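PDB 7LQX: glycosyl hydrolase BlGH5_18 from Bifidobacterium longum subsp. infantis, which is a family 5 (subfamily 18) glycoside hydrolase that probably cleaves a glycosidic bond in N-glycan-derived sugars during their breakdown by this gut bacterium. Local coordinates for residues W45-R56 with R89-M99; Y256-F264 with A401-A409. One frame throughout, in Å; residues are numbered along the deposited sequence. Where two conformers were deposited one is given.

Contact 1: residues W45-R56 with R89-M99; sequences WPSVKEDMRRIR and RMVHIAGEQGM
The guanidinium of Arg89 lies on one face of the Trp45 indole, planes 29° apart, its CZ 4.0 Å from the centroid of the five-membered ring in a cation-pi stack. Arg89 CG, anti to the backbone N (chi1 176°), sits 3.6 Å from the six-membered ring's centroid, a CH-pi contact, and the bend at chi2 (77°) brings the guanidinium over the five-membered ring. Phe39 meets the indole edge-to-face. Gln97 O lies at the edge of the Arg56 guanidinium, near its plane, and 3.2 Å from Arg56 CG. Arg53 grips both Glu50 oxygens side-on, and Arg54 puts two nitrogens on OE2. Ile93 is a knob in the hole formed by Trp45, Val48, Lys49 and Met52, its CD1 3.6 Å from Trp45 CE3. Met52 SE lies 4.0 Å from Ala94 CB and 3.7 Å from Met99 CE, both residues being selenomethionine. Gln97 CG rests against Met52 CB (3.6 Å); a bend at chi2 then brings NE2 beside the Lys49 chain. After the Schellman motif at Gly98, Met99 SE reaches Ile55 CG2. Two barrel-wall helices thus meet through an apolar, methionine-rich centre over Val63, with the one cationic stack at an exposed margin, where the indole's pi cloud probably steadies the arginine charge.

Contact 2: residues Y256-F264 with A401-A409; sequences YLAELSRAF and ARPTLVTSA
Helix 248-264 of the barrel wall packs here on strand 403-407, an outer strand of the small parallel sheet that follows the barrel in sequence. Helix and strand segments run 29° from parallel, their axes 6.3 Å apart at closest approach, a short spacing consistent with the small Ala263 side chain, whose CB rests 3.3 Å from Leu405 O. The polar end of the interface is built on Glu259 OE1, which accepts two bonds. Thr404 OG1 donates to it over 2.7 Å from the anti side, 20° out of the carboxylate plane, and Arg262 NH1 meets its syn lone pair at 2.8 Å in a salt bridge. With OG1 set anti to the Thr404 backbone N (chi1 -172°), the hydroxyl is carried to the carboxylate, and the two donors together probably hold Glu259 in its ionised form. Leu405 supplies the apolar centre: CD1 lies 3.5 Å from Leu260 N and also meets Tyr256 CE1 and Glu259 CB. Farther along, Thr407 CG2 approaches Ala263 O at 3.3 Å and rests obliquely against the Phe264 ring. A water joins the backbones there, donating to Ala263 O at 2.7 Å and accepting from Thr407 N. Arg262 NH1 has a second partner in Asn363 OD1, and Tyr256 OH is bonded to Cys383 O. On one edge strand 403-407 pairs with strand 365-369, while helix 388-399 covers Leu405 through Ile389 and Trp393, so that the contact is buried where barrel helix, small sheet and its connecting helix converge.

In the fold
Contacts 1 and 2 lie on opposite sides of the chain's centre, about 37 Å apart between their centres and about 23 Å between nearest atoms. Both use helices around the eight-stranded parallel barrel, the (beta/alpha)8 fold of family 5 enzymes. Contact 1 joins helices 45-57 and 81-96, which flank strand 62-65 in sequence, and so belongs wholly to the barrel wall. Contact 2 instead joins helix 248-264 to the small sheet that follows the barrel in sequence. In family 5 enzymes the catalytic glutamates are expected at the C-terminal ends of the fourth and seventh barrel strands, here probably 155-159 and 272-277, whereas both contacts involve the surrounding helices.

Contact 1: residues W45-R56 with R89-M99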
loop_
_atom_site.group_PDB
_atom_site.type_symbol
_atom_site.label_atom_id
_atom_site.label_comp_id
_atom_site.label_asym_id
_atom_site.label_seq_id
_atom_site.Cartn_x
_atom_site.Cartn_y
_atom_site.Cartn_z
ATOM N N TRP A 45 12.227 -8.409 -18.832
ATOM C CA TRP A 45 11.847 -7.854 -20.127
ATOM C C TRP A 45 11.792 -8.920 -21.211
ATOM O O TRP A 45 10.888 -8.870 -22.049
ATOM C CB TRP A 45 12.724 -6.659 -20.513
ATOM C CG TRP A 45 12.463 -5.507 -19.593
ATOM C CD1 TRP A 45 13.336 -4.935 -18.725
ATOM C CD2 TRP A 45 11.216 -4.822 -19.421
ATOM N NE1 TRP A 45 12.719 -3.924 -18.030
ATOM C CE2 TRP A 45 11.415 -3.836 -18.438
ATOM C CE3 TRP A 45 9.959 -4.941 -20.011
ATOM C CZ2 TRP A 45 10.403 -2.974 -18.034
ATOM C CZ3 TRP A 45 8.959 -4.092 -19.606
ATOM C CH2 TRP A 45 9.184 -3.120 -18.628
ATOM N N PRO A 46 12.703 -9.900 -21.240
ATOM C CA PRO A 46 12.513 -11.014 -22.190
ATOM C C PRO A 46 11.153 -11.682 -22.060
ATOM O O PRO A 46 10.559 -12.077 -23.071
ATOM C CB PRO A 46 13.680 -11.957 -21.864
ATOM C CG PRO A 46 14.740 -11.045 -21.352
ATOM C CD PRO A 46 13.997 -9.999 -20.539
ATOM N N SER A 47 10.620 -11.789 -20.840
ATOM C CA SER A 47 9.313 -12.415 -20.678
ATOM C C SER A 47 8.206 -11.556 -21.276
ATOM O O SER A 47 7.209 -12.101 -21.761
ATOM C CB SER A 47 9.032 -12.739 -19.207
ATOM O OG SER A 47 8.652 -11.599 -18.457
ATOM N N VAL A 48 8.356 -10.226 -21.257
ATOM C CA VAL A 48 7.359 -9.356 -21.878
ATOM C C VAL A 48 7.410 -9.488 -23.391
ATOM O O VAL A 48 6.370 -9.537 -24.062
ATOM C CB VAL A 48 7.560 -7.897 -21.438
ATOM C CG1 VAL A 48 6.552 -6.998 -22.151
ATOM C CG2 VAL A 48 7.416 -7.774 -19.945
ATOM N N LYS A 49 8.617 -9.524 -23.960
ATOM C CA LYS A 49 8.747 -9.741 -25.395
ATOM C C LYS A 49 8.046 -11.031 -25.806
ATOM O O LYS A 49 7.314 -11.066 -26.801
ATOM C CB LYS A 49 10.220 -9.780 -25.796
ATOM C CG LYS A 49 10.431 -9.898 -27.300
ATOM C CD LYS A 49 11.905 -9.831 -27.664
ATOM C CE LYS A 49 12.113 -10.012 -29.161
ATOM N NZ LYS A 49 13.557 -10.034 -29.520
ATOM N N GLU A 50 8.257 -12.107 -25.041
ATOM C CA GLU A 50 7.632 -13.379 -25.377
ATOM C C GLU A 50 6.120 -13.314 -25.195
ATOM O O GLU A 50 5.370 -13.804 -26.049
ATOM C CB GLU A 50 8.229 -14.503 -24.537
ATOM C CG GLU A 50 7.673 -15.867 -24.892
ATOM C CD GLU A 50 7.984 -16.292 -26.316
ATOM O OE1 GLU A 50 8.798 -15.627 -27.002
ATOM O OE2 GLU A 50 7.406 -17.305 -26.757
ATOM N N ASP A 51 5.655 -12.732 -24.082
ATOM C CA ASP A 51 4.221 -12.560 -23.872
ATOM C C ASP A 51 3.601 -11.816 -25.050
ATOM O O ASP A 51 2.549 -12.201 -25.573
ATOM C CB ASP A 51 3.952 -11.743 -22.602
ATOM C CG ASP A 51 4.162 -12.514 -21.311
ATOM O OD1 ASP A 51 4.415 -13.735 -21.337
ATOM O OD2 ASP A 51 4.062 -11.847 -20.256
HETATM N N MSE A 52 4.237 -10.726 -25.465
HETATM C CA MSE A 52 3.699 -9.895 -26.530
HETATM C C MSE A 52 3.732 -10.588 -27.881
HETATM O O MSE A 52 2.822 -10.417 -28.695
HETATM C CB MSE A 52 4.479 -8.585 -26.625
HETATM C CG MSE A 52 4.322 -7.696 -25.431
HETATM SE SE MSE A 52 2.577 -6.915 -25.245
HETATM C CE MSE A 52 2.965 -5.761 -23.714
ATOM N N ARG A 53 4.792 -11.358 -28.132
ATOM C CA ARG A 53 4.858 -12.133 -29.364
ATOM C C ARG A 53 3.682 -13.099 -29.453
ATOM O O ARG A 53 3.018 -13.196 -30.491
ATOM C CB ARG A 53 6.189 -12.882 -29.432
ATOM C CG ARG A 53 6.409 -13.641 -30.728
ATOM C CD ARG A 53 7.677 -14.488 -30.675
ATOM N NE ARG A 53 7.518 -15.649 -29.801
ATOM C CZ ARG A 53 6.948 -16.794 -30.174
ATOM N NH1 ARG A 53 6.484 -16.937 -31.408
ATOM N NH2 ARG A 53 6.837 -17.796 -29.311
ATOM N N ARG A 54 3.394 -13.806 -28.360
ATOM C CA ARG A 54 2.304 -14.777 -28.380
ATOM C C ARG A 54 0.945 -14.096 -28.498
ATOM O O ARG A 54 0.053 -14.597 -29.192
ATOM C CB ARG A 54 2.398 -15.657 -27.135
ATOM C CG ARG A 54 3.684 -16.479 -27.141
ATOM C CD ARG A 54 3.723 -17.566 -26.089
ATOM N NE ARG A 54 5.065 -18.138 -25.990
ATOM C CZ ARG A 54 5.374 -19.214 -25.274
ATOM N NH1 ARG A 54 6.625 -19.652 -25.242
ATOM N NH2 ARG A 54 4.432 -19.858 -24.599
ATOM N N ILE A 55 0.771 -12.954 -27.834
ATOM C CA ILE A 55 -0.464 -12.183 -27.970
ATOM C C ILE A 55 -0.646 -11.727 -29.412
ATOM O O ILE A 55 -1.727 -11.872 -29.994
ATOM C CB ILE A 55 -0.443 -10.995 -26.990
ATOM C CG1 ILE A 55 -0.556 -11.504 -25.551
ATOM C CG2 ILE A 55 -1.560 -10.009 -27.328
ATOM C CD1 ILE A 55 -0.154 -10.477 -24.520
ATOM N N ARG A 56 0.413 -11.180 -30.015
ATOM C CA ARG A 56 0.311 -10.745 -31.405
ATOM C C ARG A 56 -0.076 -11.908 -32.309
ATOM O O ARG A 56 -0.838 -11.734 -33.269
ATOM C CB ARG A 56 1.641 -10.143 -31.866
ATOM C CG ARG A 56 1.720 -9.825 -33.364
ATOM C CD ARG A 56 0.701 -8.776 -33.806
ATOM N NE ARG A 56 0.753 -8.543 -35.252
ATOM C CZ ARG A 56 0.112 -9.281 -36.161
ATOM N NH1 ARG A 56 -0.641 -10.307 -35.787
ATOM N NH2 ARG A 56 0.221 -8.994 -37.454
ATOM N N ARG A 89 8.792 1.310 -21.551
ATOM C CA ARG A 89 9.431 0.148 -22.156
ATOM C C ARG A 89 8.398 -0.904 -22.537
ATOM O O ARG A 89 8.492 -1.521 -23.603
ATOM C CB ARG A 89 10.477 -0.434 -21.203
ATOM C CG ARG A 89 11.134 -1.706 -21.718
ATOM C CD ARG A 89 12.172 -1.453 -22.787
ATOM N NE ARG A 89 12.953 -2.660 -23.049
ATOM C CZ ARG A 89 13.879 -3.147 -22.227
ATOM N NH1 ARG A 89 14.143 -2.535 -21.080
ATOM N NH2 ARG A 89 14.542 -4.249 -22.549
HETATM N N MSE A 90 7.407 -1.124 -21.681
HETATM C CA MSE A 90 6.387 -2.120 -21.981
HETATM C C MSE A 90 5.591 -1.715 -23.219
HETATM O O MSE A 90 5.288 -2.557 -24.068
HETATM C CB MSE A 90 5.474 -2.318 -20.779
HETATM C CG MSE A 90 4.442 -3.401 -20.998
HETATM SE SE MSE A 90 3.398 -3.762 -19.435
HETATM C CE MSE A 90 4.717 -4.652 -18.415
ATOM N N VAL A 91 5.255 -0.427 -23.301
ATOM C CA VAL A 91 4.613 0.114 -24.495
ATOM C C VAL A 91 5.507 -0.076 -25.712
ATOM O O VAL A 91 5.053 -0.503 -26.780
ATOM C CB VAL A 91 4.262 1.597 -24.277
ATOM C CG1 VAL A 91 3.858 2.233 -25.590
ATOM C CG2 VAL A 91 3.187 1.726 -23.220
ATOM N N HIS A 92 6.794 0.253 -25.563
ATOM C CA HIS A 92 7.746 0.114 -26.655
ATOM C C HIS A 92 7.783 -1.315 -27.170
ATOM O O HIS A 92 7.814 -1.543 -28.386
ATOM C CB HIS A 92 9.129 0.550 -26.173
ATOM C CG HIS A 92 10.138 0.680 -27.268
ATOM N ND1 HIS A 92 10.091 1.689 -28.204
ATOM C CD2 HIS A 92 11.217 -0.075 -27.578
ATOM C CE1 HIS A 92 11.103 1.552 -29.043
ATOM N NE2 HIS A 92 11.800 0.489 -28.686
ATOM N N ILE A 93 7.766 -2.292 -26.262
ATOM C CA ILE A 93 7.830 -3.692 -26.665
ATOM C C ILE A 93 6.554 -4.110 -27.383
ATOM O O ILE A 93 6.598 -4.827 -28.388
ATOM C CB ILE A 93 8.130 -4.578 -25.441
ATOM C CG1 ILE A 93 9.543 -4.306 -24.925
ATOM C CG2 ILE A 93 7.951 -6.041 -25.793
ATOM C CD1 ILE A 93 9.839 -4.935 -23.565
ATOM N N ALA A 94 5.394 -3.695 -26.873
ATOM C CA ALA A 94 4.155 -3.957 -27.599
ATOM C C ALA A 94 4.256 -3.470 -29.040
ATOM O O ALA A 94 3.891 -4.188 -29.978
ATOM C CB ALA A 94 2.988 -3.284 -26.879
ATOM N N GLY A 95 4.785 -2.260 -29.233
ATOM C CA GLY A 95 4.921 -1.725 -30.576
ATOM C C GLY A 95 5.899 -2.512 -31.424
ATOM O O GLY A 95 5.662 -2.729 -32.617
ATOM N N GLU A 96 7.018 -2.939 -30.827
ATOM C CA GLU A 96 7.979 -3.751 -31.561
ATOM C C GLU A 96 7.355 -5.070 -31.979
ATOM O O GLU A 96 7.738 -5.648 -33.004
ATOM C CB GLU A 96 9.216 -4.008 -30.700
ATOM C CG GLU A 96 10.059 -2.772 -30.434
ATOM C CD GLU A 96 11.235 -3.038 -29.503
ATOM O OE1 GLU A 96 11.086 -3.831 -28.545
ATOM O OE2 GLU A 96 12.314 -2.450 -29.733
ATOM N N GLN A 97 6.395 -5.560 -31.201
ATOM C CA GLN A 97 5.702 -6.798 -31.511
ATOM C C GLN A 97 4.422 -6.562 -32.300
ATOM O O GLN A 97 3.579 -7.464 -32.371
ATOM C CB GLN A 97 5.437 -7.597 -30.231
ATOM C CG GLN A 97 6.701 -7.952 -29.450
ATOM C CD GLN A 97 7.670 -8.806 -30.248
ATOM O OE1 GLN A 97 7.267 -9.714 -30.974
ATOM N NE2 GLN A 97 8.959 -8.509 -30.121
ATOM N N GLY A 98 4.255 -5.369 -32.881
ATOM C CA GLY A 98 3.223 -5.120 -33.868
ATOM C C GLY A 98 1.901 -4.604 -33.351
ATOM O O GLY A 98 0.908 -4.648 -34.089
HETATM N N MSE A 99 1.854 -4.089 -32.131
HETATM C CA MSE A 99 0.589 -3.714 -31.516
HETATM C C MSE A 99 0.583 -2.319 -30.917
HETATM O O MSE A 99 1.622 -1.785 -30.525
HETATM C CB MSE A 99 0.239 -4.727 -30.421
HETATM C CG MSE A 99 0.082 -6.132 -30.952
HETATM SE SE MSE A 99 -0.490 -7.376 -29.617
HETATM C CE MSE A 99 1.119 -7.424 -28.579
#

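Contact 2: residues Y256-F264 with A401-A409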
loop_
_atom_site.group_PDB
_atom_site.type_symbol
_atom_site.label_atom_id
_atom_site.label_comp_id
_atom_site.label_asym_id
_atom_site.label_seq_id
_atom_site.Cartn_x
_atom_site.Cartn_y
_atom_site.Cartn_z
ATOM N N TYR A 256 -25.874 -5.505 -24.316
ATOM C CA TYR A 256 -26.810 -4.690 -23.556
ATOM C C TYR A 256 -26.132 -3.454 -22.988
ATOM O O TYR A 256 -26.655 -2.343 -23.110
ATOM C CB TYR A 256 -27.433 -5.513 -22.431
ATOM C CG TYR A 256 -28.247 -4.664 -21.479
ATOM C CD1 TYR A 256 -29.447 -4.093 -21.884
ATOM C CD2 TYR A 256 -27.801 -4.408 -20.198
ATOM C CE1 TYR A 256 -30.186 -3.315 -21.033
ATOM C CE2 TYR A 256 -28.541 -3.629 -19.328
ATOM C CZ TYR A 256 -29.735 -3.079 -19.760
ATOM O OH TYR A 256 -30.490 -2.303 -18.911
ATOM N N LEU A 257 -24.975 -3.618 -22.346
ATOM C CA LEU A 257 -24.298 -2.455 -21.790
ATOM C C LEU A 257 -23.905 -1.474 -22.886
ATOM O O LEU A 257 -23.967 -0.254 -22.694
ATOM C CB LEU A 257 -23.073 -2.876 -20.984
ATOM C CG LEU A 257 -23.378 -3.335 -19.561
ATOM C CD1 LEU A 257 -22.095 -3.605 -18.777
ATOM C CD2 LEU A 257 -24.255 -2.329 -18.808
ATOM N N ALA A 258 -23.476 -1.982 -24.037
ATOM C CA ALA A 258 -23.135 -1.085 -25.134
ATOM C C ALA A 258 -24.346 -0.258 -25.560
ATOM O O ALA A 258 -24.255 0.966 -25.711
ATOM C CB ALA A 258 -22.577 -1.883 -26.312
ATOM N N GLU A 259 -25.497 -0.910 -25.736
ATOM C CA GLU A 259 -26.703 -0.188 -26.135
ATOM C C GLU A 259 -27.187 0.743 -25.032
ATOM O O GLU A 259 -27.645 1.856 -25.310
ATOM C CB GLU A 259 -27.807 -1.172 -26.519
ATOM C CG GLU A 259 -27.512 -1.977 -27.781
ATOM C CD GLU A 259 -27.218 -1.107 -28.993
ATOM O OE1 GLU A 259 -27.695 0.047 -29.049
ATOM O OE2 GLU A 259 -26.508 -1.579 -29.896
ATOM N N LEU A 260 -27.101 0.308 -23.775
ATOM C CA LEU A 260 -27.481 1.172 -22.667
ATOM C C LEU A 260 -26.662 2.452 -22.691
ATOM O O LEU A 260 -27.201 3.549 -22.512
ATOM C CB LEU A 260 -27.301 0.417 -21.351
ATOM C CG LEU A 260 -27.665 1.171 -20.079
ATOM C CD1 LEU A 260 -29.125 1.558 -20.039
ATOM C CD2 LEU A 260 -27.319 0.303 -18.871
ATOM N N SER A 261 -25.355 2.338 -22.924
ATOM C CA SER A 261 -24.518 3.528 -22.926
ATOM C C SER A 261 -24.922 4.490 -24.032
ATOM O O SER A 261 -24.876 5.708 -23.841
ATOM C CB SER A 261 -23.044 3.131 -23.028
ATOM O OG SER A 261 -22.653 2.737 -24.335
ATOM N N ARG A 262 -25.359 3.967 -25.176
ATOM C CA ARG A 262 -25.760 4.828 -26.281
ATOM C C ARG A 262 -26.941 5.715 -25.921
ATOM O O ARG A 262 -27.096 6.797 -26.500
ATOM C CB ARG A 262 -26.111 3.984 -27.501
ATOM C CG ARG A 262 -24.921 3.325 -28.175
ATOM C CD ARG A 262 -25.412 2.477 -29.324
ATOM N NE ARG A 262 -25.906 3.280 -30.444
ATOM C CZ ARG A 262 -26.711 2.826 -31.400
ATOM N NH1 ARG A 262 -27.190 1.594 -31.346
ATOM N NH2 ARG A 262 -27.051 3.619 -32.406
ATOM N N ALA A 263 -27.802 5.272 -25.007
ATOM C CA ALA A 263 -28.922 6.113 -24.608
ATOM C C ALA A 263 -28.443 7.465 -24.102
ATOM O O ALA A 263 -29.135 8.476 -24.269
ATOM C CB ALA A 263 -29.724 5.417 -23.510
ATOM N N PHE A 264 -27.270 7.500 -23.464
ATOM C CA PHE A 264 -26.785 8.691 -22.776
ATOM C C PHE A 264 -25.749 9.479 -23.560
ATOM O O PHE A 264 -25.409 10.591 -23.145
ATOM C CB PHE A 264 -26.251 8.292 -21.384
ATOM C CG PHE A 264 -27.250 7.503 -20.600
ATOM C CD1 PHE A 264 -28.302 8.130 -19.963
ATOM C CD2 PHE A 264 -27.190 6.118 -20.573
ATOM C CE1 PHE A 264 -29.255 7.392 -19.291
ATOM C CE2 PHE A 264 -28.138 5.388 -19.914
ATOM C CZ PHE A 264 -29.171 6.017 -19.275
ATOM N N ALA A 401 -35.797 -7.929 -32.409
ATOM C CA ALA A 401 -36.163 -6.554 -32.726
ATOM C C ALA A 401 -34.967 -5.615 -32.771
ATOM O O ALA A 401 -35.152 -4.420 -33.027
ATOM C CB ALA A 401 -37.177 -6.024 -31.712
ATOM N N ARG A 402 -33.763 -6.120 -32.521
ATOM C CA ARG A 402 -32.547 -5.316 -32.511
ATOM C C ARG A 402 -32.727 -4.067 -31.649
ATOM O O ARG A 402 -32.530 -2.947 -32.114
ATOM C CB ARG A 402 -32.128 -4.917 -33.919
ATOM C CG ARG A 402 -31.546 -6.024 -34.766
ATOM C CD ARG A 402 -31.046 -5.459 -36.104
ATOM N NE ARG A 402 -30.014 -4.429 -35.945
ATOM C CZ ARG A 402 -28.750 -4.693 -35.619
ATOM N NH1 ARG A 402 -28.370 -5.945 -35.412
ATOM N NH2 ARG A 402 -27.867 -3.712 -35.496
ATOM N N PRO A 403 -33.117 -4.227 -30.387
ATOM C CA PRO A 403 -33.411 -3.045 -29.579
ATOM C C PRO A 403 -32.166 -2.265 -29.202
ATOM O O PRO A 403 -31.081 -2.814 -28.982
ATOM C CB PRO A 403 -34.062 -3.629 -28.319
ATOM C CG PRO A 403 -33.413 -4.996 -28.181
ATOM C CD PRO A 403 -33.299 -5.481 -29.622
ATOM N N THR A 404 -32.359 -0.962 -29.081
ATOM C CA THR A 404 -31.443 -0.107 -28.345
ATOM C C THR A 404 -32.191 0.452 -27.136
ATOM O O THR A 404 -33.297 0.021 -26.809
ATOM C CB THR A 404 -30.832 0.948 -29.266
ATOM O OG1 THR A 404 -29.794 1.650 -28.571
ATOM C CG2 THR A 404 -31.876 1.950 -29.769
ATOM N N LEU A 405 -31.559 1.396 -26.456
ATOM C CA LEU A 405 -32.172 2.118 -25.351
ATOM C C LEU A 405 -32.090 3.601 -25.654
ATOM O O LEU A 405 -31.080 4.073 -26.174
ATOM C CB LEU A 405 -31.482 1.810 -24.024
ATOM C CG LEU A 405 -31.747 0.335 -23.677
ATOM C CD1 LEU A 405 -30.472 -0.496 -23.742
ATOM C CD2 LEU A 405 -32.489 0.147 -22.362
ATOM N N VAL A 406 -33.149 4.329 -25.318
ATOM C CA VAL A 406 -33.161 5.775 -25.488
ATOM C C VAL A 406 -33.696 6.407 -24.211
ATOM O O VAL A 406 -34.420 5.782 -23.434
ATOM C CB VAL A 406 -33.998 6.234 -26.700
ATOM C CG1 VAL A 406 -33.458 5.637 -27.986
ATOM C CG2 VAL A 406 -35.463 5.889 -26.507
ATOM N N THR A 407 -33.320 7.664 -23.992
ATOM C CA THR A 407 -33.911 8.394 -22.888
ATOM C C THR A 407 -35.285 8.937 -23.280
ATOM O O THR A 407 -35.655 9.010 -24.459
ATOM C CB THR A 407 -33.039 9.577 -22.473
ATOM O OG1 THR A 407 -33.082 10.568 -23.506
ATOM C CG2 THR A 407 -31.606 9.135 -22.203
ATOM N N SER A 408 -36.022 9.364 -22.254
ATOM C CA SER A 408 -37.317 10.005 -22.473
ATOM C C SER A 408 -37.207 11.251 -23.348
ATOM O O SER A 408 -38.130 11.546 -24.108
ATOM C CB SER A 408 -37.965 10.314 -21.121
ATOM O OG SER A 408 -37.035 10.889 -20.217
ATOM N N ALA A 409 -36.098 11.988 -23.270
ATOM C CA ALA A 409 -35.904 13.133 -24.154
ATOM C C ALA A 409 -35.725 12.695 -25.605
ATOM O O ALA A 409 -36.362 13.239 -26.512
ATOM C CB ALA A 409 -34.707 13.956 -23.676
HETATM O O HOH W 1 -31.182 8.453 -26.020
#